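Local coordinates for protein gdp-l-fucose synthetase (Naegleria fowleri, PDB 6AQZ) that binds NADP and, as a GDP-L-fucose synthetase, probably makes GDP-L-fucose from a GDP-4-keto-6-deoxymannose precursor by epimerisation and NADPH-dependent reduction, at residues Y80-F92 and V99-N111. Sequence-based numbering, arbitrary orientation.
Sequences YVIHLAAFVGGLF and VSFWLDNVNMNNN. With NAP (NADP nicotinamide-adenine-dinucleotide phosphate), chain G.
With CG trans to its backbone N (chi1 172°), Phe87 drops its ring onto segment 99-111 of helix 98-118, while Asn105, whose CG lies opposite its carbonyl carbon (chi1 -79°), reaches back to the Phe87 backbone. They meet in a beta-alpha-beta unit of the Rossmann fold, where the chain leaving strand 80-83 passes along NADP before the helix begins. The Asn105 amide reads both polar atoms of Phe87: OD1 accepts from Phe87 N at 2.9 Å, and ND2 gives a nearly straight bond to Phe87 O at 2.8 Å. The same ND2 also donates to Phe101 O within the helix, so three bonds fix the flip of the amide. Asp104 OD2 sits over the centre of the Phe87 ring, 3.5 Å above its plane, and is salt-bridged to Arg64. Phe87 turns an edge to the face of Phe101, the planes inclined at 50°, and Phe101 CE1 packs 3.6 Å from Val88 C. Met108, bent at its thioether, lays CE against Phe87 N and SD 3.8 Å from Ala85 CB. The same loop borders the cofactor, with Ala86 O 3.2 Å from NAP C8A. Farther along, His83 NE2 donates to Asn109 OD1 at 2.7 Å, ring and amide almost perpendicular; Thr30 holds ND1, and a water donates to both Asn109 OD1 and Ala85 O.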
loop_
_atom_site.group_PDB
_atom_site.type_symbol
_atom_site.label_atom_id
_atom_site.label_comp_id
_atom_site.label_asym_id
_atom_site.label_seq_id
_atom_site.Cartn_x
_atom_site.Cartn_y
_atom_site.Cartn_z
ATOM N N TYR A 80 -12.010 19.158 -13.773
ATOM C CA TYR A 80 -12.216 18.627 -12.438
ATOM C C TYR A 80 -12.541 17.153 -12.561
ATOM O O TYR A 80 -13.091 16.710 -13.569
ATOM C CB TYR A 80 -13.323 19.380 -11.692
ATOM C CG TYR A 80 -12.914 20.811 -11.385
ATOM C CD1 TYR A 80 -12.135 21.104 -10.275
ATOM C CD2 TYR A 80 -13.251 21.864 -12.245
ATOM C CE1 TYR A 80 -11.724 22.416 -10.007
ATOM C CE2 TYR A 80 -12.843 23.179 -11.985
ATOM C CZ TYR A 80 -12.088 23.445 -10.869
ATOM O OH TYR A 80 -11.691 24.741 -10.595
ATOM N N VAL A 81 -12.151 16.387 -11.552
ATOM C CA VAL A 81 -12.423 14.963 -11.510
ATOM C C VAL A 81 -12.951 14.623 -10.121
ATOM O O VAL A 81 -12.344 14.997 -9.109
ATOM C CB VAL A 81 -11.169 14.139 -11.868
ATOM C CG1 VAL A 81 -11.354 12.649 -11.528
ATOM C CG2 VAL A 81 -10.875 14.286 -13.332
ATOM N N ILE A 82 -14.090 13.938 -10.075
ATOM C CA ILE A 82 -14.581 13.320 -8.850
ATOM C C ILE A 82 -14.417 11.821 -9.041
ATOM O O ILE A 82 -15.081 11.224 -9.894
ATOM C CB ILE A 82 -16.039 13.680 -8.549
ATOM C CG1 ILE A 82 -16.215 15.194 -8.444
ATOM C CG2 ILE A 82 -16.484 13.003 -7.247
ATOM C CD1 ILE A 82 -17.632 15.589 -8.113
ATOM N N HIS A 83 -13.520 11.211 -8.263
ATOM C CA HIS A 83 -13.124 9.812 -8.441
ATOM C C HIS A 83 -13.876 8.966 -7.416
ATOM O O HIS A 83 -13.464 8.866 -6.261
ATOM C CB HIS A 83 -11.609 9.681 -8.295
ATOM C CG HIS A 83 -11.118 8.270 -8.245
ATOM N ND1 HIS A 83 -11.639 7.269 -9.042
ATOM C CD2 HIS A 83 -10.119 7.702 -7.528
ATOM C CE1 HIS A 83 -11.004 6.139 -8.792
ATOM N NE2 HIS A 83 -10.068 6.378 -7.886
ATOM N N LEU A 84 -15.009 8.382 -7.836
ATOM C CA LEU A 84 -15.802 7.522 -6.971
ATOM C C LEU A 84 -15.686 6.043 -7.324
ATOM O O LEU A 84 -16.066 5.198 -6.514
ATOM C CB LEU A 84 -17.287 7.933 -7.021
ATOM C CG LEU A 84 -17.625 9.415 -6.742
ATOM C CD1 LEU A 84 -19.128 9.653 -6.920
ATOM C CD2 LEU A 84 -17.192 9.924 -5.389
ATOM N N ALA A 85 -15.180 5.706 -8.500
ATOM C CA ALA A 85 -15.133 4.307 -8.890
ATOM C C ALA A 85 -14.240 3.529 -7.933
ATOM O O ALA A 85 -13.191 4.018 -7.487
ATOM C CB ALA A 85 -14.599 4.174 -10.319
ATOM N N ALA A 86 -14.687 2.321 -7.599
ATOM C CA ALA A 86 -13.929 1.388 -6.783
ATOM C C ALA A 86 -14.451 -0.011 -7.057
ATOM O O ALA A 86 -15.599 -0.195 -7.462
ATOM C CB ALA A 86 -14.050 1.700 -5.293
ATOM N N PHE A 87 -13.621 -0.999 -6.763
ATOM C CA PHE A 87 -14.046 -2.385 -6.838
ATOM C C PHE A 87 -14.398 -2.810 -5.421
ATOM O O PHE A 87 -13.526 -2.911 -4.559
ATOM C CB PHE A 87 -12.971 -3.269 -7.449
ATOM C CG PHE A 87 -13.287 -4.719 -7.373
ATOM C CD1 PHE A 87 -14.218 -5.275 -8.211
ATOM C CD2 PHE A 87 -12.646 -5.532 -6.444
ATOM C CE1 PHE A 87 -14.517 -6.618 -8.131
ATOM C CE2 PHE A 87 -12.936 -6.884 -6.358
ATOM C CZ PHE A 87 -13.873 -7.424 -7.201
ATOM N N VAL A 88 -15.689 -3.008 -5.174
ATOM C CA VAL A 88 -16.217 -3.233 -3.838
ATOM C C VAL A 88 -16.649 -4.660 -3.653
ATOM O O VAL A 88 -17.141 -5.027 -2.580
ATOM C CB VAL A 88 -17.387 -2.276 -3.534
ATOM C CG1 VAL A 88 -16.917 -0.858 -3.594
ATOM C CG2 VAL A 88 -18.525 -2.500 -4.516
ATOM N N GLY A 89 -16.460 -5.482 -4.664
ATOM C CA GLY A 89 -16.868 -6.862 -4.631
ATOM C C GLY A 89 -17.399 -7.251 -5.991
ATOM O O GLY A 89 -17.986 -6.428 -6.696
ATOM N N GLY A 90 -17.163 -8.488 -6.377
ATOM C CA GLY A 90 -17.736 -9.037 -7.579
ATOM C C GLY A 90 -18.951 -9.868 -7.238
ATOM O O GLY A 90 -19.177 -10.248 -6.091
ATOM N N LEU A 91 -19.755 -10.122 -8.265
ATOM C CA LEU A 91 -20.931 -10.957 -8.084
ATOM C C LEU A 91 -20.539 -12.413 -7.840
ATOM O O LEU A 91 -21.285 -13.160 -7.197
ATOM C CB LEU A 91 -21.834 -10.806 -9.308
ATOM C CG LEU A 91 -22.092 -9.339 -9.681
ATOM C CD1 LEU A 91 -22.047 -9.130 -11.192
ATOM C CD2 LEU A 91 -23.425 -8.839 -9.108
ATOM N N PHE A 92 -19.348 -12.809 -8.285
ATOM C CA PHE A 92 -18.899 -14.189 -8.250
ATOM C C PHE A 92 -17.699 -14.364 -7.327
ATOM O O PHE A 92 -16.867 -13.457 -7.161
ATOM C CB PHE A 92 -18.584 -14.652 -9.665
ATOM C CG PHE A 92 -19.712 -14.389 -10.622
ATOM C CD1 PHE A 92 -20.780 -15.269 -10.713
ATOM C CD2 PHE A 92 -19.741 -13.228 -11.381
ATOM C CE1 PHE A 92 -21.832 -15.017 -11.572
ATOM C CE2 PHE A 92 -20.799 -12.975 -12.241
ATOM C CZ PHE A 92 -21.840 -13.879 -12.337
ATOM N N VAL A 99 -6.625 -10.907 -3.136
ATOM C CA VAL A 99 -5.752 -10.508 -4.241
ATOM C C VAL A 99 -6.460 -9.527 -5.162
ATOM O O VAL A 99 -5.942 -8.443 -5.462
ATOM C CB VAL A 99 -5.287 -11.760 -5.011
ATOM C CG1 VAL A 99 -4.791 -11.411 -6.382
ATOM C CG2 VAL A 99 -4.173 -12.450 -4.255
ATOM N N SER A 100 -7.697 -9.849 -5.550
ATOM C CA SER A 100 -8.418 -8.983 -6.479
ATOM C C SER A 100 -8.733 -7.623 -5.850
ATOM O O SER A 100 -8.591 -6.582 -6.501
ATOM C CB SER A 100 -9.687 -9.687 -6.935
ATOM O OG SER A 100 -9.388 -10.687 -7.882
ATOM N N PHE A 101 -9.122 -7.603 -4.574
ATOM C CA PHE A 101 -9.414 -6.324 -3.937
ATOM C C PHE A 101 -8.193 -5.416 -3.912
ATOM O O PHE A 101 -8.342 -4.185 -3.945
ATOM C CB PHE A 101 -9.937 -6.525 -2.519
ATOM C CG PHE A 101 -11.390 -6.900 -2.448
ATOM C CD1 PHE A 101 -12.369 -5.920 -2.415
ATOM C CD2 PHE A 101 -11.776 -8.226 -2.384
ATOM C CE1 PHE A 101 -13.732 -6.263 -2.347
ATOM C CE2 PHE A 101 -13.116 -8.575 -2.307
ATOM C CZ PHE A 101 -14.096 -7.594 -2.290
ATOM N N TRP A 102 -6.982 -5.986 -3.788
ATOM C CA TRP A 102 -5.786 -5.155 -3.882
ATOM C C TRP A 102 -5.549 -4.708 -5.325
ATOM O O TRP A 102 -5.502 -3.510 -5.618
ATOM C CB TRP A 102 -4.554 -5.888 -3.345
ATOM C CG TRP A 102 -3.309 -5.123 -3.652
ATOM C CD1 TRP A 102 -2.367 -5.437 -4.581
ATOM C CD2 TRP A 102 -2.908 -3.870 -3.072
ATOM N NE1 TRP A 102 -1.399 -4.472 -4.609
ATOM C CE2 TRP A 102 -1.701 -3.495 -3.693
ATOM C CE3 TRP A 102 -3.443 -3.045 -2.070
ATOM C CZ2 TRP A 102 -0.991 -2.327 -3.341
ATOM C CZ3 TRP A 102 -2.770 -1.868 -1.749
ATOM C CH2 TRP A 102 -1.539 -1.527 -2.373
ATOM N N LEU A 103 -5.437 -5.670 -6.249
ATOM C CA LEU A 103 -5.028 -5.359 -7.620
ATOM C C LEU A 103 -6.038 -4.463 -8.325
ATOM O O LEU A 103 -5.658 -3.448 -8.923
ATOM C CB LEU A 103 -4.827 -6.646 -8.431
ATOM C CG LEU A 103 -3.750 -7.588 -7.905
ATOM C CD1 LEU A 103 -3.662 -8.874 -8.706
ATOM C CD2 LEU A 103 -2.432 -6.819 -7.843
ATOM N N ASP A 104 -7.328 -4.832 -8.280
ATOM C CA ASP A 104 -8.337 -4.057 -9.000
ATOM C C ASP A 104 -8.378 -2.627 -8.513
ATOM O O ASP A 104 -8.481 -1.689 -9.316
ATOM C CB ASP A 104 -9.713 -4.687 -8.837
ATOM C CG ASP A 104 -9.839 -5.989 -9.580
ATOM O OD1 ASP A 104 -8.860 -6.382 -10.257
ATOM O OD2 ASP A 104 -10.918 -6.599 -9.505
ATOM N N ASN A 105 -8.293 -2.436 -7.198
ATOM C CA ASN A 105 -8.358 -1.093 -6.648
ATOM C C ASN A 105 -7.054 -0.326 -6.853
ATOM O O ASN A 105 -7.087 0.841 -7.265
ATOM C CB ASN A 105 -8.785 -1.156 -5.180
ATOM C CG ASN A 105 -10.295 -1.358 -5.046
ATOM O OD1 ASN A 105 -11.050 -0.501 -5.481
ATOM N ND2 ASN A 105 -10.741 -2.501 -4.476
ATOM N N VAL A 106 -5.896 -0.951 -6.617
ATOM C CA VAL A 106 -4.683 -0.155 -6.727
ATOM C C VAL A 106 -4.417 0.193 -8.196
ATOM O O VAL A 106 -3.908 1.284 -8.499
ATOM C CB VAL A 106 -3.476 -0.846 -6.056
ATOM C CG1 VAL A 106 -2.841 -1.963 -6.961
ATOM C CG2 VAL A 106 -2.463 0.212 -5.665
ATOM N N ASN A 107 -4.808 -0.685 -9.133
ATOM C CA ASN A 107 -4.635 -0.383 -10.554
ATOM C C ASN A 107 -5.541 0.761 -10.986
ATOM O O ASN A 107 -5.096 1.729 -11.615
ATOM C CB ASN A 107 -4.918 -1.630 -11.376
ATOM C CG ASN A 107 -3.768 -2.618 -11.329
ATOM O OD1 ASN A 107 -2.616 -2.216 -11.216
ATOM N ND2 ASN A 107 -4.074 -3.908 -11.389
ATOM N N MET A 108 -6.815 0.671 -10.626
ATOM C CA MET A 108 -7.764 1.728 -10.944
ATOM C C MET A 108 -7.333 3.059 -10.327
ATOM O O MET A 108 -7.360 4.109 -10.995
ATOM C CB MET A 108 -9.153 1.246 -10.508
ATOM C CG MET A 108 -10.245 2.232 -10.297
ATOM S SD MET A 108 -11.920 1.500 -10.207
ATOM C CE MET A 108 -11.787 -0.206 -9.661
ATOM N N ASN A 109 -6.900 3.038 -9.069
ATOM C CA ASN A 109 -6.495 4.287 -8.417
ATOM C C ASN A 109 -5.232 4.874 -9.041
ATOM O O ASN A 109 -5.174 6.076 -9.323
ATOM C CB ASN A 109 -6.343 4.068 -6.918
ATOM C CG ASN A 109 -7.671 3.853 -6.252
ATOM O OD1 ASN A 109 -8.685 4.325 -6.756
ATOM N ND2 ASN A 109 -7.690 3.142 -5.130
ATOM N N ASN A 110 -4.216 4.042 -9.277
ATOM C CA ASN A 110 -3.009 4.540 -9.936
ATOM C C ASN A 110 -3.336 5.140 -11.309
ATOM O O ASN A 110 -2.860 6.234 -11.646
ATOM C CB ASN A 110 -1.956 3.416 -10.036
ATOM C CG ASN A 110 -1.375 3.034 -8.656
ATOM O OD1 ASN A 110 -1.533 3.775 -7.670
ATOM N ND2 ASN A 110 -0.753 1.854 -8.572
ATOM N N ASN A 111 -4.168 4.456 -12.105
ATOM C CA ASN A 111 -4.466 4.962 -13.442
ATOM C C ASN A 111 -5.168 6.315 -13.382
ATOM O O ASN A 111 -4.791 7.247 -14.099
ATOM C CB ASN A 111 -5.300 3.954 -14.223
ATOM C CG ASN A 111 -4.552 2.675 -14.478
ATOM O OD1 ASN A 111 -3.313 2.629 -14.360
ATOM N ND2 ASN A 111 -5.296 1.607 -14.804
HETATM P PA NAP G . -21.350 1.476 -6.030
HETATM O O1A NAP G . -21.023 0.019 -5.906
HETATM O O2A NAP G . -22.736 1.999 -5.757
HETATM O O5B NAP G . -20.916 2.058 -7.515
HETATM C C5B NAP G . -19.542 1.923 -7.619
HETATM C C4B NAP G . -19.144 2.544 -8.986
HETATM O O4B NAP G . -17.831 2.091 -9.404
HETATM C C3B NAP G . -20.191 2.194 -10.119
HETATM O O3B NAP G . -20.349 3.292 -10.977
HETATM C C2B NAP G . -19.425 1.139 -10.929
HETATM O O2B NAP G . -19.682 1.163 -12.238
HETATM C C1B NAP G . -17.972 1.762 -10.780
HETATM N N9A NAP G . -16.933 0.811 -11.156
HETATM C C8A NAP G . -16.553 -0.329 -10.478
HETATM N N7A NAP G . -15.547 -0.999 -11.085
HETATM C C5A NAP G . -15.280 -0.252 -12.220
HETATM C C6A NAP G . -14.355 -0.434 -13.244
HETATM N N6A NAP G . -13.486 -1.525 -13.219
HETATM N N1A NAP G . -14.252 0.454 -14.262
HETATM C C2A NAP G . -15.130 1.498 -14.194
HETATM N N3A NAP G . -16.081 1.799 -13.283
HETATM C C4A NAP G . -16.127 0.889 -12.281
HETATM O O3 NAP G . -20.250 2.088 -4.933
HETATM P PN NAP G . -20.759 3.395 -4.179
HETATM O O1N NAP G . -21.179 4.489 -5.084
HETATM O O2N NAP G . -21.462 3.095 -2.875
HETATM O O5D NAP G . -19.279 4.059 -3.523
HETATM C C5D NAP G . -18.515 4.703 -4.462
HETATM C C4D NAP G . -17.361 5.268 -3.666
HETATM O O4D NAP G . -17.857 5.610 -2.360
HETATM C C3D NAP G . -16.291 4.094 -3.448
HETATM O O3D NAP G . -15.011 4.604 -3.598
HETATM C C2D NAP G . -16.569 3.636 -1.999
HETATM O O2D NAP G . -15.449 3.243 -1.306
HETATM C C1D NAP G . -17.062 4.972 -1.368
HETATM N N1N NAP G . -17.827 4.700 -0.117
HETATM C C2N NAP G . -19.117 4.165 -0.131
HETATM C C3N NAP G . -19.775 3.896 1.051
HETATM C C7N NAP G . -21.153 3.310 1.017
HETATM O O7N NAP G . -21.761 2.961 2.043
HETATM N N7N NAP G . -21.788 3.133 -0.218
HETATM C C4N NAP G . -19.163 4.149 2.376
HETATM C C5N NAP G . -17.778 4.706 2.293
HETATM C C6N NAP G . -17.188 4.958 1.123
HETATM P P2B NAP G . -21.079 0.096 -12.833
HETATM O O1X NAP G . -22.226 0.822 -12.201
HETATM O O2X NAP G . -20.902 0.264 -14.344
HETATM O O3X NAP G . -20.677 -1.217 -12.230
HETATM O O HOH W 1 -11.286 4.064 -5.669
#